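Local coordinates for protein fibrillarin-like rRNA/tRNA 2'-O-methyltransferase (Aeropyrum pernix, PDB 4DF3) that probably methylates ribose 2'-hydroxyls in rRNA and tRNA, using S-adenosyl-L-methionine as methyl donor and a guide RNA to select the site, at residues 123-126 and 127-130; 92-95 and 96-99; 195-198 and 199-203; 158-161 and 162-166. The protein carries 2 engineered substitutions. All blocks are in the same frame, centred on the assembly; numbering follows the deposited sequence.

Interaction 1: 123-126 and 127-130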
loop_
_atom_site.group_PDB
_atom_site.type_symbol
_atom_site.label_atom_id
_atom_site.label_comp_id
_atom_site.label_asym_id
_atom_site.label_seq_id
_atom_site.Cartn_x
_atom_site.Cartn_y
_atom_site.Cartn_z
ATOM N N ARG A 123 7.532 -12.038 10.798
ATOM C CA ARG A 123 7.868 -12.480 12.153
ATOM C C ARG A 123 8.882 -11.577 12.876
ATOM O O ARG A 123 8.991 -11.628 14.103
ATOM C CB ARG A 123 8.420 -13.927 12.087
ATOM C CG ARG A 123 8.851 -14.573 13.411
ATOM C CD ARG A 123 9.085 -16.093 13.284
ATOM N NE ARG A 123 7.861 -16.801 12.900
ATOM C CZ ARG A 123 7.709 -17.549 11.797
ATOM N NH1 ARG A 123 8.713 -17.748 10.931
ATOM N NH2 ARG A 123 6.536 -18.128 11.570
ATOM N N ASP A 124 9.653 -10.796 12.146
ATOM C CA ASP A 124 10.585 -9.876 12.794
ATOM C C ASP A 124 10.183 -8.411 12.572
ATOM O O ASP A 124 10.902 -7.486 12.974
ATOM C CB ASP A 124 12.015 -10.075 12.259
ATOM C CG ASP A 124 12.650 -11.435 12.638
ATOM O OD1 ASP A 124 12.287 -12.112 13.620
ATOM O OD2 ASP A 124 13.579 -11.816 11.916
ATOM N N ARG A 125 9.042 -8.176 11.926
ATOM C CA ARG A 125 8.579 -6.770 11.738
ATOM C C ARG A 125 7.483 -6.494 12.710
ATOM O O ARG A 125 6.316 -6.845 12.474
ATOM C CB ARG A 125 7.976 -6.567 10.361
ATOM C CG ARG A 125 8.946 -6.468 9.365
ATOM C CD ARG A 125 8.372 -5.983 8.092
ATOM N NE ARG A 125 9.544 -5.883 7.204
ATOM C CZ ARG A 125 10.195 -4.750 6.915
ATOM N NH1 ARG A 125 9.762 -3.640 7.435
ATOM N NH2 ARG A 125 11.283 -4.738 6.088
ATOM N N ARG A 126 7.836 -5.868 13.810
ATOM C CA ARG A 126 6.928 -5.817 14.896
ATOM C C ARG A 126 5.978 -4.635 14.859
ATOM O O ARG A 126 5.247 -4.410 15.812
ATOM C CB ARG A 126 7.716 -5.908 16.181
ATOM C CG ARG A 126 8.306 -7.283 16.230
ATOM C CD ARG A 126 9.304 -7.412 17.298
ATOM N NE ARG A 126 9.927 -8.719 17.149
ATOM C CZ ARG A 126 10.862 -9.181 17.966
ATOM N NH1 ARG A 126 11.281 -8.427 18.966
ATOM N NH2 ARG A 126 11.390 -10.379 17.740
ATOM N N ASN A 127 5.975 -3.890 13.743
ATOM C CA ASN A 127 5.003 -2.838 13.584
ATOM C C ASN A 127 3.910 -3.308 12.617
ATOM O O ASN A 127 3.078 -2.511 12.196
ATOM C CB ASN A 127 5.662 -1.512 13.142
ATOM C CG ASN A 127 6.275 -1.600 11.769
ATOM O OD1 ASN A 127 6.365 -2.650 11.205
ATOM N ND2 ASN A 127 6.688 -0.473 11.229
ATOM N N ILE A 128 3.916 -4.591 12.260
ATOM C CA ILE A 128 2.807 -5.152 11.524
ATOM C C ILE A 128 1.972 -6.062 12.436
ATOM O O ILE A 128 2.517 -7.017 13.069
ATOM C CB ILE A 128 3.208 -5.938 10.230
ATOM C CG1 ILE A 128 3.940 -5.041 9.239
ATOM C CG2 ILE A 128 1.993 -6.557 9.585
ATOM C CD1 ILE A 128 4.599 -5.852 8.033
ATOM N N PHE A 129 0.649 -5.805 12.442
ATOM C CA PHE A 129 -0.301 -6.514 13.341
ATOM C C PHE A 129 -1.326 -7.250 12.491
ATOM O O PHE A 129 -2.332 -6.653 12.026
ATOM C CB PHE A 129 -1.017 -5.473 14.249
ATOM C CG PHE A 129 -0.150 -4.931 15.371
ATOM C CD1 PHE A 129 -0.462 -5.226 16.709
ATOM C CD2 PHE A 129 0.953 -4.102 15.108
ATOM C CE1 PHE A 129 0.348 -4.690 17.791
ATOM C CE2 PHE A 129 1.782 -3.606 16.191
ATOM C CZ PHE A 129 1.454 -3.916 17.508
ATOM N N PRO A 130 -1.078 -8.552 12.216
ATOM C CA PRO A 130 -1.998 -9.276 11.337
ATOM C C PRO A 130 -3.297 -9.601 12.117
ATOM O O PRO A 130 -3.290 -9.873 13.355
ATOM C CB PRO A 130 -1.205 -10.568 10.945
ATOM C CG PRO A 130 0.235 -10.268 11.377
ATOM C CD PRO A 130 0.051 -9.400 12.614
#
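Arg125 and Ile128 are the first and last residues of a type I beta turn, and their side chains meet across it. Arg125 CB is 4.2 Å from Ile128 CD1; the chain, fully extended from CG to NE, then brings Arg125 CD to 3.8 Å from Ile128 CD1, the closest side-chain contact here. Beyond NE the guanidinium leaves the turn: NH1 pairs with Asp97 OD1 in a salt bridge and hydrogen-bonds Ser96 OG. The backbone closes the turn with Ile128 N giving its hydrogen to Arg125 O at 3.3 Å, with an angle of 163° at the hydrogen. Asn127 stands with CG between its own N and carbonyl carbon (chi1 65°), which carries OD1 to Ser96 OG and ND2 to Gly100 O. Phe129 CE2 lies 3.6 Å from Arg126 O, the oxygen approaching the ring obliquely. The turn ends the loop that leads from helix 112-121 into strand 128-132, an outer strand of the seven-stranded sheet beside strand 104-109, while Arg125 and Asn127 reach helix 90-99 and the residue just past its end.

Interaction 2: 92-95 and 96-99; sequences ASHM and SDII
His94 and Asp97 lie side by side along one flank of helix 90-99, pointing the same way, with ring and carboxylate planes almost perpendicular at 89°. Their polar ends do not touch directly, ND1 of His94 being 4.2 Å from OD2 of Asp97; Thr30 OG1 hydrogen-bonds both atoms and links them. At the other end of the imidazole, NE2 meets Tyr40 OH, and the ring stacks with Trp55.

Among charged contacts, Asp97 is central: OD2 is salt-bridged to Arg53, and OD1, which Arg125 reaches, also takes Leu33 N. With Asp97 CG anti to its own carbonyl carbon (chi1 -70°), the carboxylate folds back along the helix, Asp97 CG coming 3.5 Å from Ser93 O. With an asparagine in place of Asp97, Arg53 and Arg125 would probably lose the charge that pairs with them here and be left with their bonds to the hydroxyls of Ser93 and Ser96.

The backbone bonds are regular i to i+4 helix bonds, from Ser96 N to Ala92 O at 2.8 Å through to Ile99 N to Met95 O at 2.9 Å.

Close packing of side-chain carbons on carbonyl oxygens follows the same spacing. Ile98 CD1 sits 3.5 Å from His94 O, and Ile99 CG2 is 3.3 Å from Met95 O.

The helix is the crossover of a beta-alpha-beta unit joining strands 80-84 and 104-109. Ala92, Met95 and Ile99 face those strands, meeting Ile105 on one and Tyr83 or Ile81 on the other.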
loop_
_atom_site.group_PDB
_atom_site.type_symbol
_atom_site.label_atom_id
_atom_site.label_comp_id
_atom_site.label_asym_id
_atom_site.label_seq_id
_atom_site.Cartn_x
_atom_site.Cartn_y
_atom_site.Cartn_z
ATOM N N ALA A 92 2.783 -4.177 2.266
ATOM C CA ALA A 92 2.819 -3.771 3.691
ATOM C C ALA A 92 4.251 -3.694 4.210
ATOM O O ALA A 92 4.535 -2.901 5.104
ATOM C CB ALA A 92 1.976 -4.711 4.551
ATOM N N SER A 93 5.171 -4.491 3.671
ATOM C CA SER A 93 6.525 -4.437 4.240
ATOM C C SER A 93 7.148 -3.065 3.958
ATOM O O SER A 93 7.910 -2.519 4.769
ATOM C CB SER A 93 7.453 -5.558 3.664
ATOM O OG SER A 93 7.661 -5.414 2.250
ATOM N N HIS A 94 6.892 -2.536 2.767
ATOM C CA HIS A 94 7.354 -1.187 2.488
ATOM C C HIS A 94 6.623 -0.119 3.292
ATOM O O HIS A 94 7.287 0.890 3.711
ATOM C CB HIS A 94 7.303 -0.892 0.956
ATOM C CG HIS A 94 8.237 -1.779 0.173
ATOM N ND1 HIS A 94 9.596 -1.544 0.052
ATOM C CD2 HIS A 94 7.982 -2.919 -0.504
ATOM C CE1 HIS A 94 10.140 -2.533 -0.647
ATOM N NE2 HIS A 94 9.174 -3.365 -1.015
ATOM N N MET A 95 5.334 -0.293 3.534
ATOM C CA MET A 95 4.632 0.659 4.438
ATOM C C MET A 95 5.318 0.593 5.815
ATOM O O MET A 95 5.594 1.634 6.432
ATOM C CB MET A 95 3.167 0.323 4.592
ATOM C CG MET A 95 2.420 0.588 3.361
ATOM S SD MET A 95 0.761 -0.049 3.654
ATOM C CE MET A 95 -0.222 0.494 2.263
ATOM N N SER A 96 5.639 -0.624 6.263
ATOM C CA SER A 96 6.294 -0.844 7.576
ATOM C C SER A 96 7.648 -0.108 7.614
ATOM O O SER A 96 7.924 0.593 8.611
ATOM C CB SER A 96 6.448 -2.372 7.862
ATOM O OG SER A 96 7.450 -2.627 8.825
ATOM N N ASP A 97 8.446 -0.200 6.514
ATOM C CA ASP A 97 9.669 0.605 6.459
ATOM C C ASP A 97 9.426 2.123 6.680
ATOM O O ASP A 97 10.172 2.761 7.401
ATOM C CB ASP A 97 10.416 0.404 5.135
ATOM C CG ASP A 97 11.047 -0.975 5.013
ATOM O OD1 ASP A 97 11.292 -1.671 6.052
ATOM O OD2 ASP A 97 11.359 -1.376 3.851
ATOM N N ILE A 98 8.444 2.680 5.960
ATOM C CA ILE A 98 8.192 4.142 5.960
ATOM C C ILE A 98 7.673 4.614 7.281
ATOM O O ILE A 98 8.160 5.613 7.837
ATOM C CB ILE A 98 7.203 4.496 4.813
ATOM C CG1 ILE A 98 7.939 4.202 3.483
ATOM C CG2 ILE A 98 6.786 5.970 4.806
ATOM C CD1 ILE A 98 6.936 4.121 2.299
ATOM N N ILE A 99 6.701 3.872 7.808
ATOM C CA ILE A 99 6.048 4.311 9.059
ATOM C C ILE A 99 6.932 4.193 10.262
ATOM O O ILE A 99 6.741 4.938 11.242
ATOM C CB ILE A 99 4.679 3.597 9.347
ATOM C CG1 ILE A 99 4.850 2.139 9.708
ATOM C CG2 ILE A 99 3.728 3.823 8.149
ATOM C CD1 ILE A 99 3.475 1.344 9.762
#

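Interaction 3: 195-198 and 199-203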
loop_
_atom_site.group_PDB
_atom_site.type_symbol
_atom_site.label_atom_id
_atom_site.label_comp_id
_atom_site.label_asym_id
_atom_site.label_seq_id
_atom_site.Cartn_x
_atom_site.Cartn_y
_atom_site.Cartn_z
ATOM N N GLU A 195 -19.523 1.029 -16.285
ATOM C CA GLU A 195 -20.592 0.960 -15.316
ATOM C C GLU A 195 -20.100 0.521 -13.931
ATOM O O GLU A 195 -20.396 1.168 -12.954
ATOM C CB GLU A 195 -21.641 -0.017 -15.820
ATOM C CG GLU A 195 -22.814 -0.228 -14.920
ATOM C CD GLU A 195 -23.690 -1.396 -15.407
ATOM O OE1 GLU A 195 -24.444 -1.953 -14.594
ATOM O OE2 GLU A 195 -23.606 -1.756 -16.612
ATOM N N VAL A 196 -19.379 -0.579 -13.865
ATOM C CA VAL A 196 -18.973 -1.137 -12.581
ATOM C C VAL A 196 -18.011 -0.165 -11.834
ATOM O O VAL A 196 -18.192 0.180 -10.627
ATOM C CB VAL A 196 -18.375 -2.549 -12.792
ATOM C CG1 VAL A 196 -17.879 -3.107 -11.441
ATOM C CG2 VAL A 196 -19.458 -3.488 -13.417
ATOM N N TYR A 197 -17.056 0.371 -12.592
ATOM C CA TYR A 197 -16.121 1.386 -12.053
ATOM C C TYR A 197 -16.841 2.626 -11.527
ATOM O O TYR A 197 -16.675 3.005 -10.369
ATOM C CB TYR A 197 -15.138 1.732 -13.177
ATOM C CG TYR A 197 -14.045 2.693 -12.849
ATOM C CD1 TYR A 197 -12.735 2.238 -12.585
ATOM C CD2 TYR A 197 -14.287 4.031 -12.836
ATOM C CE1 TYR A 197 -11.715 3.153 -12.292
ATOM C CE2 TYR A 197 -13.254 4.970 -12.574
ATOM C CZ TYR A 197 -11.972 4.517 -12.323
ATOM O OH TYR A 197 -10.955 5.435 -12.041
ATOM N N LYS A 198 -17.662 3.268 -12.367
ATOM C CA LYS A 198 -18.451 4.416 -11.910
ATOM C C LYS A 198 -19.203 4.216 -10.574
ATOM O O LYS A 198 -19.287 5.136 -9.724
ATOM C CB LYS A 198 -19.470 4.813 -12.999
ATOM C CG LYS A 198 -19.450 6.289 -13.275
ATOM C CD LYS A 198 -20.562 6.700 -14.209
ATOM C CE LYS A 198 -20.591 5.820 -15.456
ATOM N NZ LYS A 198 -21.346 6.491 -16.570
ATOM N N ARG A 199 -19.748 3.024 -10.398
ATOM C CA ARG A 199 -20.535 2.684 -9.234
ATOM C C ARG A 199 -19.644 2.545 -7.999
ATOM O O ARG A 199 -20.016 3.010 -6.922
ATOM C CB ARG A 199 -21.292 1.402 -9.518
ATOM C CG ARG A 199 -22.258 0.928 -8.442
ATOM C CD ARG A 199 -23.650 0.672 -9.047
ATOM N NE ARG A 199 -23.553 -0.228 -10.200
ATOM C CZ ARG A 199 -24.259 -0.118 -11.327
ATOM N NH1 ARG A 199 -25.117 0.872 -11.517
ATOM N NH2 ARG A 199 -24.076 -1.007 -12.291
ATOM N N GLU A 200 -18.463 1.928 -8.148
ATOM C CA GLU A 200 -17.464 1.937 -7.034
ATOM C C GLU A 200 -17.185 3.344 -6.616
ATOM O O GLU A 200 -17.153 3.649 -5.446
ATOM C CB GLU A 200 -16.150 1.234 -7.425
ATOM C CG GLU A 200 -16.357 -0.216 -7.602
ATOM C CD GLU A 200 -16.741 -0.935 -6.264
ATOM O OE1 GLU A 200 -15.840 -1.170 -5.458
ATOM O OE2 GLU A 200 -17.927 -1.245 -6.053
ATOM N N ILE A 201 -16.933 4.231 -7.579
ATOM C CA ILE A 201 -16.542 5.598 -7.187
ATOM C C ILE A 201 -17.708 6.277 -6.487
ATOM O O ILE A 201 -17.510 7.056 -5.560
ATOM C CB ILE A 201 -16.122 6.443 -8.426
ATOM C CG1 ILE A 201 -14.956 5.771 -9.175
ATOM C CG2 ILE A 201 -15.891 7.968 -8.068
ATOM C CD1 ILE A 201 -13.588 5.989 -8.558
ATOM N N LYS A 202 -18.939 6.021 -6.964
ATOM C CA LYS A 202 -20.087 6.691 -6.376
ATOM C C LYS A 202 -20.297 6.198 -4.936
ATOM O O LYS A 202 -20.651 6.949 -4.054
ATOM C CB LYS A 202 -21.352 6.436 -7.220
ATOM C CG LYS A 202 -22.625 7.119 -6.652
ATOM C CD LYS A 202 -23.713 7.182 -7.801
ATOM C CE LYS A 202 -25.027 7.888 -7.434
ATOM N NZ LYS A 202 -25.703 7.267 -6.275
ATOM N N THR A 203 -20.042 4.916 -4.725
ATOM C CA THR A 203 -20.150 4.308 -3.377
ATOM C C THR A 203 -19.186 5.007 -2.425
ATOM O O THR A 203 -19.537 5.328 -1.294
ATOM C CB THR A 203 -19.921 2.783 -3.497
ATOM O OG1 THR A 203 -20.946 2.234 -4.334
ATOM C CG2 THR A 203 -19.975 2.079 -2.155
HETATM O O HOH W 1 -19.215 -1.173 -8.392
#
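Helix 195-206 flanks the seven-stranded sheet, and its outward face carries an i to i+4 salt bridge between Glu195 and Arg199. The two side chains run alongside each other, their carboxylate and guanidinium planes almost perpendicular at 86°, and OE1 meets the guanidinium edge in plane. Glu195 OE1 to Arg199 NH2 measures 2.5 Å, but the hydrogen bond is weak, bent to 127°, and so short a distance is doubtful in detail. Arg199 reaches it by bending at chi2 and chi3. On the inner side, Tyr197 CE2 packs against Ile201 CG1 at 3.9 Å, both pointing the same way, and Tyr197 leans on Ile182 and Val214 of the sheet. Arg199 O is gripped twice, by Thr203 N and Thr203 OG1, each at 2.9 Å and from opposite faces of the carbonyl plane. A water donates to Val196 O at 2.8 Å and to Glu200 OE2 at 2.7 Å, while Glu200 OE1 takes the backbone N of Ala161. The chemistry is therefore divided: an exposed ion pair with a poorly angled hydrogen bond faces outward, whereas the buried carboxylate of Glu200 is held at both oxygens, by a bound water and a helix amide, which would limit its rotation.

Interaction 4: 158-161 and 162-166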
loop_
_atom_site.group_PDB
_atom_site.type_symbol
_atom_site.label_atom_id
_atom_site.label_comp_id
_atom_site.label_asym_id
_atom_site.label_seq_id
_atom_site.Cartn_x
_atom_site.Cartn_y
_atom_site.Cartn_z
ATOM N N PRO A 158 -15.239 -7.821 -6.065
ATOM C CA PRO A 158 -16.226 -6.872 -6.537
ATOM C C PRO A 158 -16.759 -6.153 -5.333
ATOM O O PRO A 158 -16.686 -6.713 -4.222
ATOM C CB PRO A 158 -17.348 -7.783 -7.044
ATOM C CG PRO A 158 -16.626 -9.013 -7.523
ATOM C CD PRO A 158 -15.565 -9.204 -6.478
ATOM N N GLU A 159 -17.247 -4.934 -5.542
ATOM C CA GLU A 159 -17.922 -4.162 -4.488
ATOM C C GLU A 159 -17.017 -3.947 -3.277
ATOM O O GLU A 159 -17.446 -3.878 -2.075
ATOM C CB GLU A 159 -19.295 -4.773 -4.141
ATOM C CG GLU A 159 -20.338 -4.551 -5.308
ATOM C CD GLU A 159 -21.719 -5.111 -4.992
ATOM O OE1 GLU A 159 -22.062 -5.285 -3.809
ATOM O OE2 GLU A 159 -22.492 -5.375 -5.940
ATOM N N GLN A 160 -15.770 -3.664 -3.627
ATOM C CA GLN A 160 -14.793 -3.304 -2.631
ATOM C C GLN A 160 -15.112 -1.957 -1.971
ATOM O O GLN A 160 -14.811 -1.782 -0.745
ATOM C CB GLN A 160 -13.400 -3.335 -3.268
ATOM C CG GLN A 160 -12.303 -3.046 -2.265
ATOM C CD GLN A 160 -10.946 -3.254 -2.851
ATOM O OE1 GLN A 160 -10.069 -3.757 -2.176
ATOM N NE2 GLN A 160 -10.778 -2.927 -4.145
ATOM N N ALA A 161 -15.744 -1.020 -2.721
ATOM C CA ALA A 161 -15.978 0.299 -2.178
ATOM C C ALA A 161 -16.897 0.229 -0.943
ATOM O O ALA A 161 -16.648 0.945 0.015
ATOM C CB ALA A 161 -16.492 1.277 -3.213
ATOM N N ALA A 162 -17.929 -0.619 -0.980
ATOM C CA ALA A 162 -18.802 -0.839 0.206
ATOM C C ALA A 162 -18.015 -1.371 1.397
ATOM O O ALA A 162 -18.267 -0.938 2.511
ATOM C CB ALA A 162 -19.978 -1.815 -0.145
ATOM N N ILE A 163 -17.059 -2.263 1.141
ATOM C CA ILE A 163 -16.208 -2.813 2.236
ATOM C C ILE A 163 -15.367 -1.664 2.796
ATOM O O ILE A 163 -15.214 -1.512 4.047
ATOM C CB ILE A 163 -15.293 -3.930 1.715
ATOM C CG1 ILE A 163 -16.159 -5.091 1.214
ATOM C CG2 ILE A 163 -14.180 -4.338 2.786
ATOM C CD1 ILE A 163 -15.354 -6.173 0.549
ATOM N N VAL A 164 -14.775 -0.886 1.868
ATOM C CA VAL A 164 -14.010 0.311 2.297
ATOM C C VAL A 164 -14.818 1.256 3.154
ATOM O O VAL A 164 -14.317 1.685 4.240
ATOM C CB VAL A 164 -13.388 1.046 1.112
ATOM C CG1 VAL A 164 -12.826 2.448 1.497
ATOM C CG2 VAL A 164 -12.258 0.110 0.478
ATOM N N VAL A 165 -16.037 1.612 2.685
ATOM C CA VAL A 165 -16.831 2.601 3.445
ATOM C C VAL A 165 -17.143 2.102 4.848
ATOM O O VAL A 165 -17.103 2.858 5.830
ATOM C CB VAL A 165 -18.082 2.982 2.618
ATOM C CG1 VAL A 165 -19.115 3.685 3.455
ATOM C CG2 VAL A 165 -17.612 3.857 1.411
ATOM N N ARG A 166 -17.486 0.816 4.937
ATOM C CA ARG A 166 -17.860 0.183 6.222
ATOM C C ARG A 166 -16.704 0.219 7.203
ATOM O O ARG A 166 -16.855 0.604 8.388
ATOM C CB ARG A 166 -18.243 -1.258 5.948
ATOM C CG ARG A 166 -18.978 -1.946 7.133
ATOM C CD ARG A 166 -19.421 -3.299 6.705
ATOM N NE ARG A 166 -20.317 -3.227 5.531
ATOM C CZ ARG A 166 -20.238 -4.040 4.487
ATOM N NH1 ARG A 166 -19.362 -5.035 4.448
ATOM N NH2 ARG A 166 -21.094 -3.883 3.476
#
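Val164 N donates to Gln160 O at 2.8 Å, nearly straight at 169°, in the first turn of helix 160-171. The next bond, Val165 N to Ala161 O, has the same length of 2.8 Å. Beside the first of them the side chains cross: Gln160 CG lies 4.2 Å from Val164 CG2, and that same methyl packs 3.4 Å from Gln160 O. Gln160 holds CG anti to its backbone N (chi1 -177°) and stays extended, which takes the amide off the helix to its partners: OE1 accepts from Val155 N and NE2 gives to Ala181 O. Both ends of that buried amide are thus used, fixing which way round it sits.

Glu159 occupies the N-cap with positive phi and psi (58° and 41°), a left-handed conformation through which the chain enters the helix. The negative charge of Glu200, beside this helix start, is likely to suit the positive end of the helix dipole.

Ile163 lies with its CG1 3.7 Å from Glu159 O; its side chain touches Ala135 and is about 5 Å from the bound S-adenosylmethionine. Ala161 and Val164 pack on Leu204 of helix 195-206, and Val164 also rests on Met178 and Met180 of the sheet.

Such a helix, starting just after the cofactor-binding residues that follow strand 148-153 and crossing over to strand 176-183, is characteristic of the Rossmann-like methyltransferase fold.

How the interactions relate
From the N terminus, interaction 2 comes first on helix 90-99, then interaction 1, which closes the turn ending the loop after helix 112-121, interaction 4 at the start of helix 160-171, and interaction 3 on helix 195-206. All are local and in series, none nesting or crossing; interactions 2, 3 and 4 follow single helices and close no loop. They form two touching pairs. Interactions 1 and 2, with centres about 10 Å apart, join an outer strand to the helix of the preceding crossover. Interactions 3 and 4, with centres about 11 Å apart, bring two helices together through Glu200 and Thr203. The seven-stranded sheet is common to both pairs.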